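Local coordinates for protein methyltransferase FkbM (Methylobacillus flagellatus KT, PDB 2PY6) that probably transfers a methyl group to a substrate not yet identified, at residues A40-V45 against P139-E144; D33-I38 against V147-L152. All coordinates share one frame; numbering follows the deposited sequence.

Interaction 1. Residues A40-V45 against P139-E144; sequences ANVREV and PHLNFE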
ATOM      1  N   ALA A  40       8.825  39.404   4.266  1.00 30.88           N
ATOM      2  CA  ALA A  40       9.357  40.617   3.635  1.00 30.75           C
ATOM      3  C   ALA A  40       9.799  40.433   2.184  1.00 29.42           C
ATOM      4  O   ALA A  40       9.554  41.291   1.354  1.00 29.69           O
ATOM      5  CB  ALA A  40      10.550  41.147   4.459  1.00 33.25           C
ATOM      6  N   ASN A  41      10.463  39.318   1.889  1.00 30.16           N
ATOM      7  CA  ASN A  41      10.969  39.077   0.545  1.00 27.87           C
ATOM      8  C   ASN A  41       9.841  38.871  -0.460  1.00 28.07           C
ATOM      9  O   ASN A  41       9.975  39.255  -1.638  1.00 27.38           O
ATOM     10  CB  ASN A  41      12.004  37.936   0.518  1.00 29.08           C
ATOM     11  CG  ASN A  41      11.470  36.603   1.041  1.00 26.57           C
ATOM     12  OD1 ASN A  41      10.372  36.508   1.616  1.00 32.69           O
ATOM     13  ND2 ASN A  41      12.275  35.551   0.854  1.00 18.91           N
ATOM     14  N   VAL A  42       8.721  38.309   0.009  1.00 25.52           N
ATOM     15  CA  VAL A  42       7.546  38.159  -0.846  1.00 25.19           C
ATOM     16  C   VAL A  42       6.867  39.508  -1.023  1.00 23.21           C
ATOM     17  O   VAL A  42       6.431  39.837  -2.132  1.00 21.03           O
ATOM     18  CB  VAL A  42       6.544  37.174  -0.270  1.00 26.77           C
ATOM     19  CG1 VAL A  42       5.278  37.139  -1.137  1.00 29.58           C
ATOM     20  CG2 VAL A  42       7.171  35.784  -0.137  1.00 30.18           C
ATOM     21  N   ARG A  43       6.737  40.276   0.066  1.00 22.87           N
ATOM     22  CA  ARG A  43       6.117  41.600  -0.040  1.00 25.83           C
ATOM     23  C   ARG A  43       6.827  42.462  -1.060  1.00 28.44           C
ATOM     24  O   ARG A  43       6.174  43.181  -1.820  1.00 30.64           O
ATOM     25  CB  ARG A  43       6.140  42.338   1.293  1.00 23.34           C
ATOM     26  CG  ARG A  43       5.287  41.708   2.335  1.00 24.51           C
ATOM     27  CD  ARG A  43       5.377  42.371   3.646  1.00 21.70           C
ATOM     28  NE  ARG A  43       4.857  43.719   3.591  1.00 26.50           N
ATOM     29  CZ  ARG A  43       4.463  44.411   4.657  1.00 27.45           C
ATOM     30  NH1 ARG A  43       4.475  43.874   5.851  1.00 24.91           N
ATOM     31  NH2 ARG A  43       4.026  45.653   4.511  1.00 27.65           N
ATOM     32  N   GLU A  44       8.159  42.415  -1.061  1.00 31.57           N
ATOM     33  CA  GLU A  44       8.919  43.238  -2.004  1.00 34.30           C
ATOM     34  C   GLU A  44       8.733  42.779  -3.451  1.00 29.93           C
ATOM     35  O   GLU A  44       8.723  43.604  -4.345  1.00 28.25           O
ATOM     36  CB  GLU A  44      10.390  43.412  -1.608  1.00 33.57           C
ATOM     37  CG  GLU A  44      11.378  42.330  -1.978  1.00 44.65           C
ATOM     38  CD  GLU A  44      12.824  42.776  -1.711  1.00 45.56           C
ATOM     39  OE1 GLU A  44      13.067  43.399  -0.640  1.00 61.34           O
ATOM     40  OE2 GLU A  44      13.701  42.521  -2.574  1.00 61.17           O
ATOM     41  N   VAL A  45       8.568  41.482  -3.687  1.00 28.58           N
ATOM     42  CA  VAL A  45       8.265  41.014  -5.046  1.00 27.07           C
ATOM     43  C   VAL A  45       6.866  41.507  -5.467  1.00 26.93           C
ATOM     44  O   VAL A  45       6.711  42.132  -6.546  1.00 23.93           O
ATOM     45  CB  VAL A  45       8.354  39.481  -5.194  1.00 25.82           C
ATOM     46  CG1 VAL A  45       7.895  39.056  -6.584  1.00 25.64           C
ATOM     47  CG2 VAL A  45       9.774  38.995  -4.976  1.00 21.83           C
ATOM     48  N   PRO A 139      11.695  33.191  -2.192  1.00 32.42           N
ATOM     49  CA  PRO A 139      10.546  33.735  -1.439  1.00 31.72           C
ATOM     50  C   PRO A 139       9.384  32.735  -1.446  1.00 30.63           C
ATOM     51  O   PRO A 139       9.032  32.188  -2.510  1.00 30.65           O
ATOM     52  CB  PRO A 139      10.201  35.021  -2.201  1.00 28.87           C
ATOM     53  CG  PRO A 139      11.413  35.370  -2.913  1.00 27.03           C
ATOM     54  CD  PRO A 139      12.060  34.082  -3.315  1.00 30.85           C
ATOM     55  N   HIS A 140       8.868  32.431  -0.254  1.00 31.36           N
ATOM     56  CA  HIS A 140       7.832  31.416  -0.101  1.00 29.94           C
ATOM     57  C   HIS A 140       6.757  31.784   0.911  1.00 30.54           C
ATOM     58  O   HIS A 140       6.999  32.588   1.819  1.00 30.77           O
ATOM     59  CB  HIS A 140       8.459  30.026   0.201  1.00 29.89           C
ATOM     60  CG  HIS A 140       9.276  29.970   1.444  1.00 27.46           C
ATOM     61  ND1 HIS A 140      10.473  30.636   1.583  1.00 25.79           N
ATOM     62  CD2 HIS A 140       9.073  29.308   2.607  1.00 26.14           C
ATOM     63  CE1 HIS A 140      10.962  30.399   2.785  1.00 31.69           C
ATOM     64  NE2 HIS A 140      10.132  29.593   3.424  1.00 29.37           N
ATOM     65  N   LEU A 141       5.587  31.155   0.732  1.00 32.08           N
ATOM     66  CA  LEU A 141       4.379  31.409   1.510  1.00 33.19           C
ATOM     67  C   LEU A 141       3.592  30.151   1.726  1.00 27.85           C
ATOM     68  O   LEU A 141       3.582  29.293   0.875  1.00 29.89           O
ATOM     69  CB  LEU A 141       3.386  32.257   0.707  1.00 34.92           C
ATOM     70  CG  LEU A 141       3.704  33.642   0.246  1.00 42.67           C
ATOM     71  CD1 LEU A 141       2.751  34.021  -0.864  1.00 52.29           C
ATOM     72  CD2 LEU A 141       3.626  34.603   1.408  1.00 51.66           C
ATOM     73  N   ASN A 142       2.888  30.083   2.842  1.00 28.47           N
ATOM     74  CA  ASN A 142       1.912  29.015   3.072  1.00 32.76           C
ATOM     75  C   ASN A 142       0.553  29.544   2.516  1.00 32.53           C
ATOM     76  O   ASN A 142       0.456  30.731   2.083  1.00 29.21           O
ATOM     77  CB  ASN A 142       1.844  28.597   4.537  1.00 32.81           C
ATOM     78  CG  ASN A 142       1.296  29.665   5.444  1.00 28.64           C
ATOM     79  OD1 ASN A 142       0.453  30.470   5.062  1.00 32.26           O
ATOM     80  ND2 ASN A 142       1.752  29.648   6.676  1.00 30.38           N
ATOM     81  N   PHE A 143      -0.467  28.697   2.516  1.00 30.32           N
ATOM     82  CA  PHE A 143      -1.742  29.068   1.928  1.00 30.48           C
ATOM     83  C   PHE A 143      -2.424  30.303   2.560  1.00 31.45           C
ATOM     84  O   PHE A 143      -2.902  31.180   1.840  1.00 29.40           O
ATOM     85  CB  PHE A 143      -2.691  27.888   1.889  1.00 34.37           C
ATOM     86  CG  PHE A 143      -3.942  28.179   1.146  1.00 32.78           C
ATOM     87  CD1 PHE A 143      -3.980  28.068  -0.235  1.00 33.82           C
ATOM     88  CD2 PHE A 143      -5.074  28.605   1.820  1.00 39.16           C
ATOM     89  CE1 PHE A 143      -5.126  28.361  -0.917  1.00 36.02           C
ATOM     90  CE2 PHE A 143      -6.219  28.901   1.135  1.00 41.54           C
ATOM     91  CZ  PHE A 143      -6.247  28.786  -0.235  1.00 35.46           C
ATOM     92  N   GLU A 144      -2.415  30.402   3.880  1.00 30.69           N
ATOM     93  CA  GLU A 144      -3.067  31.539   4.543  1.00 35.15           C
ATOM     94  C   GLU A 144      -2.353  32.819   4.185  1.00 32.73           C
ATOM     95  O   GLU A 144      -3.009  33.847   3.982  1.00 30.78           O
ATOM     96  CB  GLU A 144      -3.099  31.385   6.060  1.00 34.90           C
ATOM     97  CG  GLU A 144      -4.177  30.482   6.584  1.00 40.02           C
ATOM     98  CD  GLU A 144      -4.000  29.008   6.257  1.00 43.06           C
ATOM     99  OE1 GLU A 144      -2.839  28.567   6.102  1.00 33.85           O
ATOM    100  OE2 GLU A 144      -5.041  28.302   6.185  1.00 42.60           O
TER
HETATM  101  O   HOH W   1       9.869  33.808   2.156  1.00 21.26           O

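Interaction 2. Residues D33-I38 against V147-L152; sequences DPMFGI and VRAFGL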
ATOM      1  N   ASP A  33      -1.404  47.410   9.012  1.00 26.22           N
ATOM      2  CA  ASP A  33      -0.660  46.841   7.893  1.00 26.35           C
ATOM      3  C   ASP A  33      -1.358  45.579   7.393  1.00 25.96           C
ATOM      4  O   ASP A  33      -1.211  44.514   8.008  1.00 25.07           O
ATOM      5  CB  ASP A  33       0.764  46.493   8.344  1.00 27.79           C
ATOM      6  CG  ASP A  33       1.652  45.977   7.216  1.00 25.89           C
ATOM      7  OD1 ASP A  33       1.240  45.926   6.033  1.00 27.19           O
ATOM      8  OD2 ASP A  33       2.808  45.636   7.540  1.00 26.82           O
ATOM      9  N   PRO A  34      -2.081  45.667   6.255  1.00 23.82           N
ATOM     10  CA  PRO A  34      -2.735  44.480   5.725  1.00 24.45           C
ATOM     11  C   PRO A  34      -1.779  43.358   5.277  1.00 25.24           C
ATOM     12  O   PRO A  34      -2.185  42.201   5.162  1.00 23.95           O
ATOM     13  CB  PRO A  34      -3.572  45.028   4.574  1.00 26.59           C
ATOM     14  CG  PRO A  34      -3.081  46.285   4.265  1.00 26.69           C
ATOM     15  CD  PRO A  34      -2.356  46.844   5.429  1.00 28.62           C
HETATM   16  N   MSE A  35      -0.507  43.690   5.063  1.00 26.21           N
HETATM   17  CA  MSE A  35       0.500  42.707   4.696  1.00 25.54           C
HETATM   18  C   MSE A  35       1.206  42.132   5.939  1.00 27.10           C
HETATM   19  O   MSE A  35       2.165  41.364   5.815  1.00 25.35           O
HETATM   20  CB  MSE A  35       1.500  43.352   3.722  1.00 28.98           C
HETATM   21  CG  MSE A  35       0.857  43.827   2.422  1.00 31.73           C
HETATM   22 SE   MSE A  35       0.102  42.288   1.476  0.75 38.36          SE
HETATM   23  CE  MSE A  35       1.760  41.562   0.669  1.00 32.00           C
ATOM     24  N   PHE A  36       0.707  42.460   7.140  1.00 27.75           N
ATOM     25  CA  PHE A  36       1.249  41.916   8.364  1.00 26.85           C
ATOM     26  C   PHE A  36       1.252  40.419   8.253  1.00 27.61           C
ATOM     27  O   PHE A  36       0.264  39.819   7.815  1.00 27.70           O
ATOM     28  CB  PHE A  36       0.413  42.283   9.590  1.00 25.81           C
ATOM     29  CG  PHE A  36       0.864  41.539  10.858  1.00 30.42           C
ATOM     30  CD1 PHE A  36       2.070  41.870  11.494  1.00 27.32           C
ATOM     31  CD2 PHE A  36       0.100  40.528  11.399  1.00 28.43           C
ATOM     32  CE1 PHE A  36       2.488  41.218  12.626  1.00 26.56           C
ATOM     33  CE2 PHE A  36       0.495  39.886  12.529  1.00 27.43           C
ATOM     34  CZ  PHE A  36       1.705  40.216  13.157  1.00 27.52           C
ATOM     35  N   GLY A  37       2.343  39.793   8.635  1.00 30.28           N
ATOM     36  CA  GLY A  37       2.391  38.330   8.567  1.00 30.14           C
ATOM     37  C   GLY A  37       2.896  37.772   7.236  1.00 33.49           C
ATOM     38  O   GLY A  37       3.059  36.535   7.101  1.00 34.50           O
ATOM     39  N   ILE A  38       3.122  38.646   6.248  1.00 31.44           N
ATOM     40  CA  ILE A  38       3.638  38.217   4.966  1.00 31.40           C
ATOM     41  C   ILE A  38       5.183  38.380   4.976  1.00 31.64           C
ATOM     42  O   ILE A  38       5.689  39.410   5.373  1.00 30.80           O
ATOM     43  CB  ILE A  38       2.988  39.000   3.801  1.00 32.99           C
ATOM     44  CG1 ILE A  38       1.456  38.887   3.885  1.00 31.81           C
ATOM     45  CG2 ILE A  38       3.516  38.517   2.450  1.00 29.09           C
ATOM     46  CD1 ILE A  38       0.919  37.438   3.947  1.00 34.89           C
ATOM     47  N   VAL A 147      -3.331  33.797   0.618  1.00 28.86           N
ATOM     48  CA  VAL A 147      -4.656  34.451   0.616  1.00 29.05           C
ATOM     49  C   VAL A 147      -4.541  35.937   0.994  1.00 28.74           C
ATOM     50  O   VAL A 147      -5.114  36.782   0.336  1.00 27.10           O
ATOM     51  CB  VAL A 147      -5.662  33.721   1.503  1.00 31.12           C
ATOM     52  CG1 VAL A 147      -6.957  34.524   1.666  1.00 28.44           C
ATOM     53  CG2 VAL A 147      -5.971  32.345   0.921  1.00 32.65           C
ATOM     54  N   ARG A 148      -3.745  36.242   2.018  1.00 30.28           N
ATOM     55  CA  ARG A 148      -3.570  37.597   2.472  1.00 29.80           C
ATOM     56  C   ARG A 148      -2.694  38.436   1.559  1.00 29.72           C
ATOM     57  O   ARG A 148      -3.010  39.589   1.300  1.00 31.31           O
ATOM     58  CB  ARG A 148      -2.995  37.599   3.896  1.00 31.42           C
ATOM     59  CG  ARG A 148      -2.774  39.024   4.490  1.00 30.67           C
ATOM     60  CD  ARG A 148      -2.337  38.915   5.951  1.00 25.40           C
ATOM     61  NE  ARG A 148      -3.427  38.456   6.798  1.00 28.37           N
ATOM     62  CZ  ARG A 148      -3.295  38.176   8.089  1.00 30.99           C
ATOM     63  NH1 ARG A 148      -2.132  38.351   8.685  1.00 26.42           N
ATOM     64  NH2 ARG A 148      -4.345  37.775   8.799  1.00 28.86           N
ATOM     65  N   ALA A 149      -1.599  37.858   1.064  1.00 28.86           N
ATOM     66  CA  ALA A 149      -0.624  38.603   0.258  1.00 27.65           C
ATOM     67  C   ALA A 149      -1.125  39.006  -1.111  1.00 30.43           C
ATOM     68  O   ALA A 149      -0.698  40.008  -1.646  1.00 29.49           O
ATOM     69  CB  ALA A 149       0.686  37.816   0.125  1.00 30.40           C
ATOM     70  N   PHE A 150      -2.016  38.196  -1.673  1.00 33.43           N
ATOM     71  CA  PHE A 150      -2.597  38.433  -2.986  1.00 33.63           C
ATOM     72  C   PHE A 150      -4.005  38.996  -2.945  1.00 31.32           C
ATOM     73  O   PHE A 150      -4.607  39.125  -3.982  1.00 31.42           O
ATOM     74  CB  PHE A 150      -2.547  37.127  -3.803  1.00 36.38           C
ATOM     75  CG  PHE A 150      -1.146  36.740  -4.212  1.00 37.39           C
ATOM     76  CD1 PHE A 150      -0.441  37.536  -5.093  1.00 32.93           C
ATOM     77  CD2 PHE A 150      -0.526  35.616  -3.681  1.00 38.67           C
ATOM     78  CE1 PHE A 150       0.844  37.216  -5.468  1.00 36.81           C
ATOM     79  CE2 PHE A 150       0.770  35.301  -4.031  1.00 39.57           C
ATOM     80  CZ  PHE A 150       1.452  36.099  -4.926  1.00 44.10           C
ATOM     81  N   GLY A 151      -4.500  39.346  -1.758  1.00 31.18           N
ATOM     82  CA  GLY A 151      -5.818  39.938  -1.564  1.00 31.36           C
ATOM     83  C   GLY A 151      -6.958  39.064  -2.059  1.00 33.04           C
ATOM     84  O   GLY A 151      -7.833  39.536  -2.793  1.00 33.61           O
ATOM     85  N   LEU A 152      -6.946  37.786  -1.687  1.00 34.35           N
ATOM     86  CA  LEU A 152      -7.966  36.836  -2.153  1.00 34.21           C
ATOM     87  C   LEU A 152      -9.108  36.624  -1.159  1.00 34.57           C
ATOM     88  O   LEU A 152      -9.914  35.717  -1.324  1.00 37.53           O
ATOM     89  CB  LEU A 152      -7.301  35.502  -2.491  1.00 36.35           C
ATOM     90  CG  LEU A 152      -6.281  35.516  -3.635  1.00 40.19           C
ATOM     91  CD1 LEU A 152      -5.563  34.178  -3.719  1.00 39.19           C
ATOM     92  CD2 LEU A 152      -6.954  35.870  -4.946  1.00 42.58           C
TER

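Interaction 1. Residues A40-V45 against P139-E144
V42 meets P139 and L141 with its two methyl groups. CG2 lies 3.7 Å from P139 CB and 3.8 Å from the carbonyl O of H140, and both methyls meet the forked end of L141, V42 CG1 lying 4.0 Å from L141 CD2. With V42 CG1 anti to the backbone N (chi1 175°), CG2 is the branch that also reaches the proline. One turn later V45 CG2 just reaches P139 CG. N41 also lies against the proline, crossing it, its amide ND2 3.4 Å from P139 CA. This is a helix laid on an edge strand of an alpha/beta sheet: helix 40-49 packs on strand 140-142, whose inner neighbour, strand 114-118, pairs with P139 and L141 through A116 and N118 and offers V115 to V42, V45 and L141 alike. No direct hydrogen bond joins the two segments; a water does so instead, donating to N41 OD1 at 2.8 Å and accepting from H140 N at 3.0 Å. N41 CG sits between the backbone N and the carbonyl carbon (chi1 58°), which sets the amide beside P139, with OD1 on that water. Further out, the H140 ring packs on helix 123-135, and its ND1 is hydrogen-bonded to I138 O.

Interaction 2. Residues D33-I38 against V147-L152
R148 reaches from the last turn of helix 143-149 into a loop built of two beta turns, type I from D33 to F36 and type II from M35 to I38. Its CB rests on the I38 side chain, 3.9 Å from CD1. CG goes on to pass 3.3 Å from the carbonyl O of P34, and CD touches both that oxygen and the carbonyl O of F36. The chain is extended until it bends at chi3 (-70°), which swings the guanidinium toward F36. NH1 then donates to F36 O at 2.9 Å, with the oxygen near the guanidinium plane but the nitrogen above the carbonyl plane. NH1 is also hydrogen-bonded to L198 O, and NE forms a salt bridge with D162, so the buried charge is held from several directions and is probably partly neutralised. Beside the arginine, A149 CB packs on I38 CG2 at 3.7 Å and on CE of the bent selenomethionine M35 at 3.9 Å; the same CE lies 3.7 Å from A149 O. The first turn is fastened by an Asx turn, in which M35 N donates to D33 OD1 at 3.0 Å, reaching that oxygen from above the carboxylate plane.

In the fold
Interactions 1 and 2 lie side by side, their centres about 9 Å apart and on the same side of the chain's centre. Along the chain the order is 33-38, 40-45, 139-144, 147-152, so the outer pair brackets the inner one. Interaction 2 uses the loop before helix 40-49 and the end of helix 143-149, while interaction 1 uses helix 40-49 itself and strand 140-142. They touch directly: R43 NH1 makes a salt bridge with D33 OD2 at 3.0 Å, and L141 CD1 packs on F150 CE2. Together they fasten the N-terminal loop and helix to the 140-142 edge of the six-stranded sheet, a different sheet from the seven-stranded one that carries most of the FkbM-family region.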